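Local coordinates for THUMP domain-containing protein (Pyrococcus horikoshii, PDB 1VBK) that is of unknown function but, as a THUMP-domain relative of the thiamine-biosynthesis and tRNA-thiolation enzyme ThiI, probably binds RNA and ATP, at residues Met1-Val6 with Ser75-Val80; Leu92-Lys97 with Ile163-Ile168; Gly180-Ile185 with Gly258-Leu263; Gly184-Glu189 with Glu218-Leu223. All coordinates share one frame; numbering follows the deposited sequence.

Interaction 1 (Met1-Val6 with Ser75-Val80); sequences MNVVIV and SPAMEV
Ile5 and Ser75 exchange backbone hydrogen bonds in both directions, and the straighter of the two runs from Ile5 N to Ser75 O at 2.8 Å. Val3 and Ala77 form the next hydrogen-bonded pair of this antiparallel edge, with Val4 and Pro76 as the non-hydrogen-bonded pair between them. Beyond Val3 the regular pattern breaks into a classic beta bulge: Asn2 N (3.0 Å) and Val3 N (3.1 Å) both donate to Ala77 O.

The side chain of Asn2 takes up the strand's next bond. Its CG sits between the backbone N and the carbonyl carbon, chi1 48°, which turns OD1 toward strand 71-81; there it receives Glu79 N at 2.7 Å, in the carbonyl plane and on a lone pair. An alanine here would remove that acceptor and is likely to leave Glu79 N without its mate just past the bulge.

Apolar contacts gather in two places. On one face of the sheet, Ala77 CB fits between Val3 CG2 and Ile5 CD1, each 4.0 Å from it. At the N-terminal end, the Met1 side chain lies alongside Pro76, pointing the same way, its SD 3.6 Å from Pro76 CB, and crosses Met78 at about a right angle. Helix 84-102 packs against Met78 through Thr90, while strand 160-164 borders strand 71-81 on its other edge.

The chemistry implies a strand pair joining the ferredoxin-like part of the chain to the sheet it shares with the THUMP part, in which a side-chain amide continues the pairing where the bulge has thrown the main chain out of step.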
loop_
_atom_site.group_PDB
_atom_site.type_symbol
_atom_site.label_atom_id
_atom_site.label_comp_id
_atom_site.label_asym_id
_atom_site.label_seq_id
_atom_site.Cartn_x
_atom_site.Cartn_y
_atom_site.Cartn_z
ATOM N N MET A 1 -23.236 -36.115 3.729
ATOM C CA MET A 1 -22.620 -34.941 4.414
ATOM C C MET A 1 -23.333 -33.656 4.012
ATOM O O MET A 1 -24.048 -33.624 3.008
ATOM C CB MET A 1 -21.135 -34.855 4.061
ATOM C CG MET A 1 -20.374 -36.131 4.394
ATOM S SD MET A 1 -18.617 -36.037 4.045
ATOM C CE MET A 1 -18.619 -36.259 2.260
ATOM N N ASN A 2 -23.138 -32.597 4.797
ATOM C CA ASN A 2 -23.788 -31.330 4.511
ATOM C C ASN A 2 -22.976 -30.061 4.779
ATOM O O ASN A 2 -23.497 -28.958 4.627
ATOM C CB ASN A 2 -25.134 -31.256 5.245
ATOM C CG ASN A 2 -25.031 -31.641 6.711
ATOM O OD1 ASN A 2 -23.940 -31.732 7.270
ATOM N ND2 ASN A 2 -26.177 -31.853 7.346
ATOM N N VAL A 3 -21.712 -30.203 5.180
ATOM C CA VAL A 3 -20.866 -29.028 5.404
ATOM C C VAL A 3 -19.399 -29.332 5.118
ATOM O O VAL A 3 -19.015 -30.477 4.861
ATOM C CB VAL A 3 -20.924 -28.499 6.875
ATOM C CG1 VAL A 3 -22.369 -28.313 7.341
ATOM C CG2 VAL A 3 -20.175 -29.451 7.796
ATOM N N VAL A 4 -18.590 -28.282 5.150
ATOM C CA VAL A 4 -17.153 -28.410 4.984
ATOM C C VAL A 4 -16.554 -27.607 6.135
ATOM O O VAL A 4 -16.894 -26.438 6.323
ATOM C CB VAL A 4 -16.636 -27.812 3.653
ATOM C CG1 VAL A 4 -15.116 -27.856 3.633
ATOM C CG2 VAL A 4 -17.181 -28.605 2.463
ATOM N N ILE A 5 -15.699 -28.251 6.924
ATOM C CA ILE A 5 -15.031 -27.584 8.034
ATOM C C ILE A 5 -13.710 -27.049 7.498
ATOM O O ILE A 5 -12.919 -27.795 6.917
ATOM C CB ILE A 5 -14.709 -28.563 9.190
ATOM C CG1 ILE A 5 -15.994 -29.217 9.709
ATOM C CG2 ILE A 5 -14.002 -27.815 10.324
ATOM C CD1 ILE A 5 -15.737 -30.348 10.693
ATOM N N VAL A 6 -13.479 -25.756 7.677
ATOM C CA VAL A 6 -12.246 -25.135 7.221
ATOM C C VAL A 6 -11.470 -24.695 8.457
ATOM O O VAL A 6 -11.969 -23.905 9.258
ATOM C CB VAL A 6 -12.539 -23.921 6.329
ATOM C CG1 VAL A 6 -11.228 -23.220 5.936
ATOM C CG2 VAL A 6 -13.294 -24.378 5.085
ATOM N N SER A 75 -12.277 -30.442 5.977
ATOM C CA SER A 75 -12.992 -31.688 6.250
ATOM C C SER A 75 -14.463 -31.700 5.853
ATOM O O SER A 75 -15.282 -31.025 6.476
ATOM C CB SER A 75 -12.928 -32.051 7.744
ATOM O OG SER A 75 -11.637 -32.474 8.151
ATOM N N PRO A 76 -14.816 -32.451 4.799
ATOM C CA PRO A 76 -16.230 -32.516 4.405
ATOM C C PRO A 76 -16.825 -33.202 5.635
ATOM O O PRO A 76 -16.182 -34.081 6.203
ATOM C CB PRO A 76 -16.213 -33.466 3.207
ATOM C CG PRO A 76 -14.843 -33.274 2.633
ATOM C CD PRO A 76 -13.967 -33.199 3.858
ATOM N N ALA A 77 -18.022 -32.825 6.064
ATOM C CA ALA A 77 -18.575 -33.451 7.256
ATOM C C ALA A 77 -20.091 -33.448 7.329
ATOM O O ALA A 77 -20.760 -32.751 6.570
ATOM C CB ALA A 77 -18.009 -32.762 8.502
ATOM N N MET A 78 -20.616 -34.244 8.257
ATOM C CA MET A 78 -22.051 -34.321 8.494
ATOM C C MET A 78 -22.333 -33.563 9.779
ATOM O O MET A 78 -21.705 -33.823 10.810
ATOM C CB MET A 78 -22.513 -35.768 8.670
ATOM C CG MET A 78 -22.489 -36.604 7.408
ATOM S SD MET A 78 -23.121 -38.266 7.719
ATOM C CE MET A 78 -24.851 -38.088 7.250
ATOM N N GLU A 79 -23.267 -32.622 9.713
ATOM C CA GLU A 79 -23.651 -31.838 10.882
ATOM C C GLU A 79 -24.919 -32.442 11.474
ATOM O O GLU A 79 -25.879 -32.708 10.754
ATOM C CB GLU A 79 -23.930 -30.387 10.489
ATOM C CG GLU A 79 -24.480 -29.541 11.630
ATOM C CD GLU A 79 -25.116 -28.257 11.140
ATOM O OE1 GLU A 79 -24.444 -27.502 10.409
ATOM O OE2 GLU A 79 -26.288 -28.006 11.485
ATOM N N VAL A 80 -24.920 -32.659 12.784
ATOM C CA VAL A 80 -26.079 -33.224 13.466
ATOM C C VAL A 80 -26.211 -32.614 14.860
ATOM O O VAL A 80 -25.274 -31.999 15.370
ATOM C CB VAL A 80 -25.955 -34.763 13.629
ATOM C CG1 VAL A 80 -25.819 -35.436 12.263
ATOM C CG2 VAL A 80 -24.744 -35.099 14.504
#

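Interaction 2 (Leu92-Lys97 with Ile163-Ile168); sequences LLMFRK and IYTEKI
Met94 reaches from helix 84-102 to the end of strand 160-164 and touches it with its sulfur and methyl. Its CG stands anti to the carbonyl carbon (chi1 -63°), the next bond is extended, and the chain bends only at the last torsion, chi3 73°. This shape brings SD to 3.2 Å from the carbonyl oxygen Ile163 O and 3.8 Å from the branch methyl Ile163 CG2, while CE lies against the backbone, 3.6 Å from Ile163 O and 4.0 Å from Tyr164 CA.

Thr165 meets the root of the same side chain. Its rotamer sends the two branches to different tasks: CG2, anti to the carbonyl carbon, packs 3.9 Å from Met94 CB, and OG1 turns to a water. That water donates to Met94 O at 2.7 Å and is 2.8 Å from Thr165 OG1, bridging helix and strand end where no direct hydrogen bond joins them.

A serine in place of Met94 would take away SD and CE, and would probably open a gap beside the Ile163 carbonyl and Tyr164 CA, leaving the helix joined here mainly by the water on Met94 O and the Thr165 methyl.

Met94 also packs on Met1 and Met78, and Phe95, turned from this strand end, sets its ring edge-to-face with Phe109. Both segments belong to the THUMP domain, whose helix 84-102 is here laid against the sheet. The chemistry implies a mostly apolar seam, a thioether and methyls against backbone, supplemented by one water that links the Met94 carbonyl to a threonine hydroxyl.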
loop_
_atom_site.group_PDB
_atom_site.type_symbol
_atom_site.label_atom_id
_atom_site.label_comp_id
_atom_site.label_asym_id
_atom_site.label_seq_id
_atom_site.Cartn_x
_atom_site.Cartn_y
_atom_site.Cartn_z
ATOM N N LEU A 92 -20.825 -44.148 13.243
ATOM C CA LEU A 92 -20.826 -45.512 12.709
ATOM C C LEU A 92 -21.166 -45.510 11.216
ATOM O O LEU A 92 -20.564 -46.244 10.430
ATOM C CB LEU A 92 -21.824 -46.390 13.477
ATOM C CG LEU A 92 -21.948 -47.865 13.074
ATOM C CD1 LEU A 92 -20.586 -48.546 13.133
ATOM C CD2 LEU A 92 -22.929 -48.562 14.011
ATOM N N LEU A 93 -22.117 -44.670 10.831
ATOM C CA LEU A 93 -22.519 -44.565 9.431
ATOM C C LEU A 93 -21.336 -44.145 8.559
ATOM O O LEU A 93 -21.077 -44.727 7.498
ATOM C CB LEU A 93 -23.644 -43.537 9.293
ATOM C CG LEU A 93 -24.192 -43.301 7.884
ATOM C CD1 LEU A 93 -24.985 -44.523 7.438
ATOM C CD2 LEU A 93 -25.089 -42.064 7.881
ATOM N N MET A 94 -20.613 -43.128 9.008
ATOM C CA MET A 94 -19.466 -42.646 8.258
ATOM C C MET A 94 -18.295 -43.620 8.307
ATOM O O MET A 94 -17.528 -43.724 7.356
ATOM C CB MET A 94 -19.056 -41.272 8.774
ATOM C CG MET A 94 -20.165 -40.259 8.557
ATOM S SD MET A 94 -19.637 -38.582 8.725
ATOM C CE MET A 94 -18.670 -38.407 7.174
ATOM N N PHE A 95 -18.165 -44.330 9.419
ATOM C CA PHE A 95 -17.094 -45.306 9.564
ATOM C C PHE A 95 -17.307 -46.413 8.543
ATOM O O PHE A 95 -16.369 -46.839 7.868
ATOM C CB PHE A 95 -17.096 -45.895 10.979
ATOM C CG PHE A 95 -16.097 -47.007 11.179
ATOM C CD1 PHE A 95 -16.390 -48.311 10.778
ATOM C CD2 PHE A 95 -14.859 -46.747 11.756
ATOM C CE1 PHE A 95 -15.459 -49.343 10.951
ATOM C CE2 PHE A 95 -13.924 -47.766 11.934
ATOM C CZ PHE A 95 -14.226 -49.069 11.529
ATOM N N ARG A 96 -18.550 -46.874 8.432
ATOM C CA ARG A 96 -18.872 -47.941 7.494
ATOM C C ARG A 96 -18.633 -47.522 6.052
ATOM O O ARG A 96 -18.119 -48.304 5.251
ATOM C CB ARG A 96 -20.314 -48.409 7.716
ATOM C CG ARG A 96 -20.425 -49.284 8.957
ATOM C CD ARG A 96 -21.846 -49.546 9.411
ATOM N NE ARG A 96 -21.870 -50.614 10.410
ATOM C CZ ARG A 96 -22.940 -50.970 11.114
ATOM N NH1 ARG A 96 -24.091 -50.341 10.942
ATOM N NH2 ARG A 96 -22.855 -51.972 11.982
ATOM N N LYS A 97 -18.970 -46.280 5.727
ATOM C CA LYS A 97 -18.757 -45.795 4.372
ATOM C C LYS A 97 -17.265 -45.818 4.055
ATOM O O LYS A 97 -16.853 -46.278 2.993
ATOM C CB LYS A 97 -19.297 -44.372 4.212
ATOM C CG LYS A 97 -18.974 -43.768 2.855
ATOM C CD LYS A 97 -19.720 -42.463 2.610
ATOM C CE LYS A 97 -19.271 -41.828 1.302
ATOM N NZ LYS A 97 -19.357 -42.799 0.169
ATOM N N ILE A 163 -19.207 -34.405 12.173
ATOM C CA ILE A 163 -18.511 -35.679 12.081
ATOM C C ILE A 163 -17.896 -35.917 10.712
ATOM O O ILE A 163 -18.562 -35.771 9.691
ATOM C CB ILE A 163 -19.492 -36.805 12.436
ATOM C CG1 ILE A 163 -20.097 -36.509 13.816
ATOM C CG2 ILE A 163 -18.792 -38.154 12.411
ATOM C CD1 ILE A 163 -21.104 -37.533 14.288
ATOM N N TYR A 164 -16.621 -36.296 10.697
ATOM C CA TYR A 164 -15.919 -36.512 9.441
ATOM C C TYR A 164 -14.937 -37.687 9.463
ATOM O O TYR A 164 -14.539 -38.160 10.526
ATOM C CB TYR A 164 -15.149 -35.238 9.069
ATOM C CG TYR A 164 -14.064 -34.863 10.068
ATOM C CD1 TYR A 164 -14.334 -34.033 11.161
ATOM C CD2 TYR A 164 -12.764 -35.346 9.917
ATOM C CE1 TYR A 164 -13.319 -33.694 12.078
ATOM C CE2 TYR A 164 -11.759 -35.021 10.815
ATOM C CZ TYR A 164 -12.036 -34.198 11.889
ATOM O OH TYR A 164 -11.008 -33.880 12.754
ATOM N N THR A 165 -14.555 -38.151 8.276
ATOM C CA THR A 165 -13.570 -39.226 8.152
ATOM C C THR A 165 -12.415 -38.745 7.278
ATOM O O THR A 165 -11.367 -39.390 7.219
ATOM C CB THR A 165 -14.154 -40.502 7.507
ATOM O OG1 THR A 165 -14.769 -40.174 6.259
ATOM C CG2 THR A 165 -15.170 -41.153 8.430
ATOM N N GLU A 166 -12.606 -37.604 6.612
ATOM C CA GLU A 166 -11.576 -37.038 5.737
ATOM C C GLU A 166 -11.031 -35.699 6.244
ATOM O O GLU A 166 -11.781 -34.827 6.681
ATOM C CB GLU A 166 -12.127 -36.863 4.317
ATOM C CG GLU A 166 -11.122 -36.286 3.321
ATOM C CD GLU A 166 -11.599 -36.363 1.872
ATOM O OE1 GLU A 166 -12.637 -35.746 1.539
ATOM O OE2 GLU A 166 -10.928 -37.043 1.062
ATOM N N LYS A 167 -9.715 -35.554 6.177
ATOM C CA LYS A 167 -9.034 -34.345 6.617
ATOM C C LYS A 167 -7.984 -34.035 5.561
ATOM O O LYS A 167 -6.889 -34.607 5.576
ATOM C CB LYS A 167 -8.372 -34.592 7.970
ATOM C CG LYS A 167 -7.773 -33.373 8.628
ATOM C CD LYS A 167 -7.352 -33.732 10.044
ATOM C CE LYS A 167 -6.782 -32.549 10.794
ATOM N NZ LYS A 167 -6.382 -32.948 12.175
ATOM N N ILE A 168 -8.336 -33.143 4.639
ATOM C CA ILE A 168 -7.463 -32.757 3.536
ATOM C C ILE A 168 -6.524 -31.627 3.921
ATOM O O ILE A 168 -6.955 -30.585 4.412
ATOM C CB ILE A 168 -8.286 -32.298 2.311
ATOM C CG1 ILE A 168 -9.344 -33.348 1.968
ATOM C CG2 ILE A 168 -7.366 -32.073 1.117
ATOM C CD1 ILE A 168 -10.293 -32.917 0.864
HETATM O O HOH W 1 -17.141 -41.645 5.685
#

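Interaction 3 (Gly180-Ile185 with Gly258-Leu263); sequences GRMIGI and GVIKGL
Ile183 and Val259 are partners in a parallel strand pair at the middle of a five-stranded sheet, order 3-2-1-4-5, in the alpha/beta fold of the HUP clan to which the ThiI family belongs. The tight part runs from Ile183 to Ile185. Ile183 N donates to Gly258 O at 3.0 Å, Ile183 O accepts Ile260 N at 2.9 Å, and Ile185 N reaches Ile260 O at 2.9 Å, the last two nearly along the C=O axis.

Side chains close both faces. The Ile183 and Val259 side chains lie side by side and point the same way; with CG1 of Ile183 between the backbone N and the carbonyl carbon (chi1 59°), both CG1 and CD1 come to 3.6 Å from Val259 CG2. Helix 244-254 packs on this pair. On the other face the extended Met182 passes along Gly258 and crosses Ile260, SD 3.8 Å from Ile260 CG1, under helix 189-200. Even a CB on Gly258 would probably collide with that sulfur.

The contact slackens at its ends. Gly258 N is buried without a partner in the model. Toward the partly exposed end, Ile185 CG1 meets Lys261 CG only at 4.1 Å, while the lysine's amine leaves for Asp278 and Glu274. Past the last backbone bond a water takes over, donating to Ile185 O and accepting from Gly262 N, each 2.8 Å from it.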
loop_
_atom_site.group_PDB
_atom_site.type_symbol
_atom_site.label_atom_id
_atom_site.label_comp_id
_atom_site.label_asym_id
_atom_site.label_seq_id
_atom_site.Cartn_x
_atom_site.Cartn_y
_atom_site.Cartn_z
ATOM N N GLY A 180 -1.186 -7.181 2.069
ATOM C CA GLY A 180 -0.955 -6.147 1.075
ATOM C C GLY A 180 -1.022 -6.545 -0.388
ATOM O O GLY A 180 -1.345 -7.686 -0.734
ATOM N N ARG A 181 -0.699 -5.584 -1.251
ATOM C CA ARG A 181 -0.734 -5.785 -2.692
ATOM C C ARG A 181 0.589 -5.434 -3.369
ATOM O O ARG A 181 1.205 -4.413 -3.066
ATOM C CB ARG A 181 -1.862 -4.942 -3.294
ATOM C CG ARG A 181 -1.769 -4.723 -4.793
ATOM C CD ARG A 181 -2.827 -3.736 -5.244
ATOM N NE ARG A 181 -4.163 -4.312 -5.148
ATOM C CZ ARG A 181 -5.290 -3.611 -5.188
ATOM N NH1 ARG A 181 -5.254 -2.292 -5.314
ATOM N NH2 ARG A 181 -6.458 -4.237 -5.125
ATOM N N MET A 182 1.011 -6.287 -4.296
ATOM C CA MET A 182 2.254 -6.078 -5.034
ATOM C C MET A 182 2.034 -6.442 -6.492
ATOM O O MET A 182 1.050 -7.095 -6.830
ATOM C CB MET A 182 3.363 -6.986 -4.492
ATOM C CG MET A 182 3.660 -6.846 -3.016
ATOM S SD MET A 182 5.084 -7.860 -2.605
ATOM C CE MET A 182 5.335 -7.425 -0.892
ATOM N N ILE A 183 2.937 -6.004 -7.363
ATOM C CA ILE A 183 2.832 -6.382 -8.764
ATOM C C ILE A 183 3.869 -7.480 -8.912
ATOM O O ILE A 183 4.876 -7.488 -8.201
ATOM C CB ILE A 183 3.185 -5.230 -9.748
ATOM C CG1 ILE A 183 4.617 -4.752 -9.509
ATOM C CG2 ILE A 183 2.177 -4.098 -9.613
ATOM C CD1 ILE A 183 5.118 -3.758 -10.555
ATOM N N GLY A 184 3.612 -8.420 -9.811
ATOM C CA GLY A 184 4.554 -9.497 -10.025
ATOM C C GLY A 184 4.959 -9.467 -11.479
ATOM O O GLY A 184 4.104 -9.550 -12.359
ATOM N N ILE A 185 6.253 -9.324 -11.741
ATOM C CA ILE A 185 6.723 -9.289 -13.119
ATOM C C ILE A 185 6.774 -10.729 -13.604
ATOM O O ILE A 185 7.638 -11.505 -13.193
ATOM C CB ILE A 185 8.122 -8.644 -13.228
ATOM C CG1 ILE A 185 8.115 -7.254 -12.581
ATOM C CG2 ILE A 185 8.523 -8.523 -14.696
ATOM C CD1 ILE A 185 7.091 -6.298 -13.167
ATOM N N GLY A 258 4.846 -3.279 -3.256
ATOM C CA GLY A 258 6.048 -4.019 -3.585
ATOM C C GLY A 258 6.042 -4.618 -4.976
ATOM O O GLY A 258 5.006 -4.685 -5.634
ATOM N N VAL A 259 7.218 -5.041 -5.422
ATOM C CA VAL A 259 7.381 -5.650 -6.736
ATOM C C VAL A 259 8.061 -7.001 -6.551
ATOM O O VAL A 259 9.014 -7.122 -5.781
ATOM C CB VAL A 259 8.245 -4.761 -7.664
ATOM C CG1 VAL A 259 8.509 -5.478 -8.983
ATOM C CG2 VAL A 259 7.539 -3.433 -7.909
ATOM N N ILE A 260 7.553 -8.009 -7.255
ATOM C CA ILE A 260 8.079 -9.368 -7.175
ATOM C C ILE A 260 8.735 -9.790 -8.487
ATOM O O ILE A 260 8.143 -9.643 -9.553
ATOM C CB ILE A 260 6.941 -10.368 -6.857
ATOM C CG1 ILE A 260 6.304 -10.015 -5.512
ATOM C CG2 ILE A 260 7.480 -11.799 -6.853
ATOM C CD1 ILE A 260 4.913 -10.586 -5.332
ATOM N N LYS A 261 9.954 -10.317 -8.408
ATOM C CA LYS A 261 10.669 -10.779 -9.601
ATOM C C LYS A 261 11.165 -12.208 -9.395
ATOM O O LYS A 261 11.397 -12.628 -8.265
ATOM C CB LYS A 261 11.845 -9.847 -9.920
ATOM C CG LYS A 261 11.408 -8.482 -10.452
ATOM C CD LYS A 261 12.583 -7.542 -10.700
ATOM C CE LYS A 261 13.500 -8.046 -11.801
ATOM N NZ LYS A 261 14.667 -7.130 -12.007
ATOM N N GLY A 262 11.329 -12.949 -10.489
ATOM C CA GLY A 262 11.768 -14.332 -10.386
ATOM C C GLY A 262 13.268 -14.550 -10.396
ATOM O O GLY A 262 13.736 -15.647 -10.697
ATOM N N LEU A 263 14.017 -13.511 -10.044
ATOM C CA LEU A 263 15.474 -13.559 -10.020
ATOM C C LEU A 263 16.045 -14.663 -9.126
ATOM O O LEU A 263 15.561 -14.901 -8.017
ATOM C CB LEU A 263 16.013 -12.199 -9.563
ATOM C CG LEU A 263 17.509 -11.917 -9.708
ATOM C CD1 LEU A 263 17.892 -11.925 -11.178
ATOM C CD2 LEU A 263 17.830 -10.567 -9.089
HETATM O O HOH W 2 10.416 -11.513 -12.717
#

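Interaction 4 (Gly184-Glu189 with Glu218-Leu223); sequences GILHDE and EKVRSL
Leu186 extends its CG anti to the backbone N (chi1 -178°), and Val220 places CG1 likewise (chi1 172°). These settings lay the two side chains past each other in opposite directions, with Leu186 CG and CD2 both 3.7 Å from Val220 CG1. Leu223 takes the other common course, CG anti to the carbonyl carbon at chi1 -70°, which brings its CD1 against the main chain of the opposing loop, 3.5 Å from Asp188 C.

Those three side chains make the buried half of the contact. Val220 CG2 adds a touch on the backbone, 4.0 Å from His187 CA, while the CB atoms of His187 and Asp188 point away from helix 215-228. Asp188 is the N-cap of helix 189-200: its side chain caps a backbone N of the first turn, and OD1 is hydrogen-bonded to Ser191 OG; the same carboxylate oxygen rests 3.1 Å above one face of the His187 ring, offset toward its rim.

The outer half is looser and more polar. Glu189 crosses both Leu223 and Lys219 at about right angles: its CG is 4.2 Å from Leu223 CD2, and Glu189 OE2 stays 4.3 Å from Lys219 NZ, beyond a salt bridge though the opposite charges probably still attract. Within the helix, Lys219 O takes two donors, Ser222 OG and Leu223 N, from the same face of its plane.

A 2-methylpentane-2,4-diol, probably from the crystallisation liquor, lies beside Leu223. Helix 215-228 packs against the loop from strand 181-185 into helix 189-200, the turn after the first strand that, in HUP-type alpha/beta domains, commonly lies at the nucleotide site.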
loop_
_atom_site.group_PDB
_atom_site.type_symbol
_atom_site.label_atom_id
_atom_site.label_comp_id
_atom_site.label_asym_id
_atom_site.label_seq_id
_atom_site.Cartn_x
_atom_site.Cartn_y
_atom_site.Cartn_z
ATOM N N GLY A 184 3.612 -8.420 -9.811
ATOM C CA GLY A 184 4.554 -9.497 -10.025
ATOM C C GLY A 184 4.959 -9.467 -11.479
ATOM O O GLY A 184 4.104 -9.550 -12.359
ATOM N N ILE A 185 6.253 -9.324 -11.741
ATOM C CA ILE A 185 6.723 -9.289 -13.119
ATOM C C ILE A 185 6.774 -10.729 -13.604
ATOM O O ILE A 185 7.638 -11.505 -13.193
ATOM C CB ILE A 185 8.122 -8.644 -13.228
ATOM C CG1 ILE A 185 8.115 -7.254 -12.581
ATOM C CG2 ILE A 185 8.523 -8.523 -14.696
ATOM C CD1 ILE A 185 7.091 -6.298 -13.167
ATOM N N LEU A 186 5.837 -11.071 -14.484
ATOM C CA LEU A 186 5.712 -12.424 -15.019
ATOM C C LEU A 186 6.252 -12.563 -16.441
ATOM O O LEU A 186 5.808 -11.862 -17.352
ATOM C CB LEU A 186 4.236 -12.831 -14.977
ATOM C CG LEU A 186 3.798 -14.225 -15.428
ATOM C CD1 LEU A 186 4.411 -15.286 -14.534
ATOM C CD2 LEU A 186 2.279 -14.306 -15.377
ATOM N N HIS A 187 7.197 -13.480 -16.636
ATOM C CA HIS A 187 7.779 -13.685 -17.961
ATOM C C HIS A 187 8.203 -15.128 -18.234
ATOM O O HIS A 187 8.483 -15.482 -19.372
ATOM C CB HIS A 187 8.979 -12.751 -18.151
ATOM C CG HIS A 187 10.116 -13.035 -17.222
ATOM N ND1 HIS A 187 11.108 -13.945 -17.514
ATOM C CD2 HIS A 187 10.400 -12.551 -15.989
ATOM C CE1 HIS A 187 11.956 -14.008 -16.503
ATOM N NE2 HIS A 187 11.549 -13.173 -15.565
ATOM N N ASP A 188 8.263 -15.951 -17.193
ATOM C CA ASP A 188 8.640 -17.351 -17.355
ATOM C C ASP A 188 8.158 -18.205 -16.182
ATOM O O ASP A 188 7.478 -17.711 -15.283
ATOM C CB ASP A 188 10.161 -17.479 -17.535
ATOM C CG ASP A 188 10.941 -17.105 -16.288
ATOM O OD1 ASP A 188 10.368 -16.477 -15.373
ATOM O OD2 ASP A 188 12.146 -17.436 -16.230
ATOM N N GLU A 189 8.502 -19.489 -16.199
ATOM C CA GLU A 189 8.086 -20.409 -15.147
ATOM C C GLU A 189 8.623 -20.019 -13.774
ATOM O O GLU A 189 7.915 -20.125 -12.776
ATOM C CB GLU A 189 8.525 -21.836 -15.495
ATOM C CG GLU A 189 7.946 -22.350 -16.808
ATOM C CD GLU A 189 8.370 -23.776 -17.127
ATOM O OE1 GLU A 189 9.591 -24.026 -17.240
ATOM O OE2 GLU A 189 7.483 -24.647 -17.268
ATOM N N GLU A 218 1.787 -15.143 -25.323
ATOM C CA GLU A 218 0.855 -16.262 -25.377
ATOM C C GLU A 218 1.325 -17.273 -24.336
ATOM O O GLU A 218 0.521 -17.908 -23.654
ATOM C CB GLU A 218 0.873 -16.895 -26.772
ATOM C CG GLU A 218 -0.452 -17.508 -27.193
ATOM C CD GLU A 218 -1.545 -16.462 -27.372
ATOM O OE1 GLU A 218 -1.364 -15.553 -28.212
ATOM O OE2 GLU A 218 -2.581 -16.548 -26.674
ATOM N N LYS A 219 2.641 -17.411 -24.224
ATOM C CA LYS A 219 3.251 -18.319 -23.264
ATOM C C LYS A 219 3.001 -17.812 -21.845
ATOM O O LYS A 219 2.778 -18.601 -20.922
ATOM C CB LYS A 219 4.755 -18.419 -23.535
ATOM C CG LYS A 219 5.595 -18.937 -22.372
ATOM C CD LYS A 219 5.203 -20.340 -21.951
ATOM C CE LYS A 219 6.080 -20.816 -20.801
ATOM N NZ LYS A 219 5.730 -22.191 -20.343
ATOM N N VAL A 220 3.029 -16.493 -21.673
ATOM C CA VAL A 220 2.797 -15.907 -20.360
ATOM C C VAL A 220 1.336 -16.032 -19.948
ATOM O O VAL A 220 1.042 -16.324 -18.791
ATOM C CB VAL A 220 3.221 -14.427 -20.323
ATOM C CG1 VAL A 220 2.780 -13.782 -19.006
ATOM C CG2 VAL A 220 4.728 -14.329 -20.460
ATOM N N ARG A 221 0.419 -15.820 -20.887
ATOM C CA ARG A 221 -0.999 -15.938 -20.567
ATOM C C ARG A 221 -1.317 -17.347 -20.068
ATOM O O ARG A 221 -2.160 -17.522 -19.189
ATOM C CB ARG A 221 -1.868 -15.606 -21.786
ATOM C CG ARG A 221 -1.899 -14.124 -22.149
ATOM C CD ARG A 221 -2.911 -13.850 -23.254
ATOM N NE ARG A 221 -2.951 -12.445 -23.662
ATOM C CZ ARG A 221 -3.326 -11.437 -22.878
ATOM N NH1 ARG A 221 -3.697 -11.664 -21.624
ATOM N NH2 ARG A 221 -3.343 -10.197 -23.349
ATOM N N SER A 222 -0.641 -18.349 -20.622
ATOM C CA SER A 222 -0.875 -19.723 -20.199
ATOM C C SER A 222 -0.295 -19.945 -18.801
ATOM O O SER A 222 -0.809 -20.753 -18.028
ATOM C CB SER A 222 -0.275 -20.714 -21.206
ATOM O OG SER A 222 1.103 -20.471 -21.422
ATOM N N LEU A 223 0.771 -19.221 -18.476
ATOM C CA LEU A 223 1.378 -19.333 -17.155
ATOM C C LEU A 223 0.411 -18.724 -16.148
ATOM O O LEU A 223 0.183 -19.278 -15.071
ATOM C CB LEU A 223 2.710 -18.582 -17.101
ATOM C CG LEU A 223 3.883 -19.175 -17.888
ATOM C CD1 LEU A 223 5.092 -18.257 -17.768
ATOM C CD2 LEU A 223 4.216 -20.559 -17.353
#

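Overall arrangement
The four contacts form two groups on opposite sides of the chain's centre. Interactions 1 and 2 have centres 10 Å apart and share one sheet: strand 71-81 pairs with strand 160-164, Met78 O lying 2.9 Å from Ile163 N, and then leads into helix 84-102. Interactions 3 and 4 both start from strand 181-185, sharing Gly184 and Ile185, with centres 13 Å apart; one uses the strand's edge, the other the loop beyond its end. Between the groups, centres of interactions 1 and 3 are about 37 Å apart and their nearest atoms about 19 Å. The probable RNA-binding end thus stands well apart from the probable ATP-binding domain.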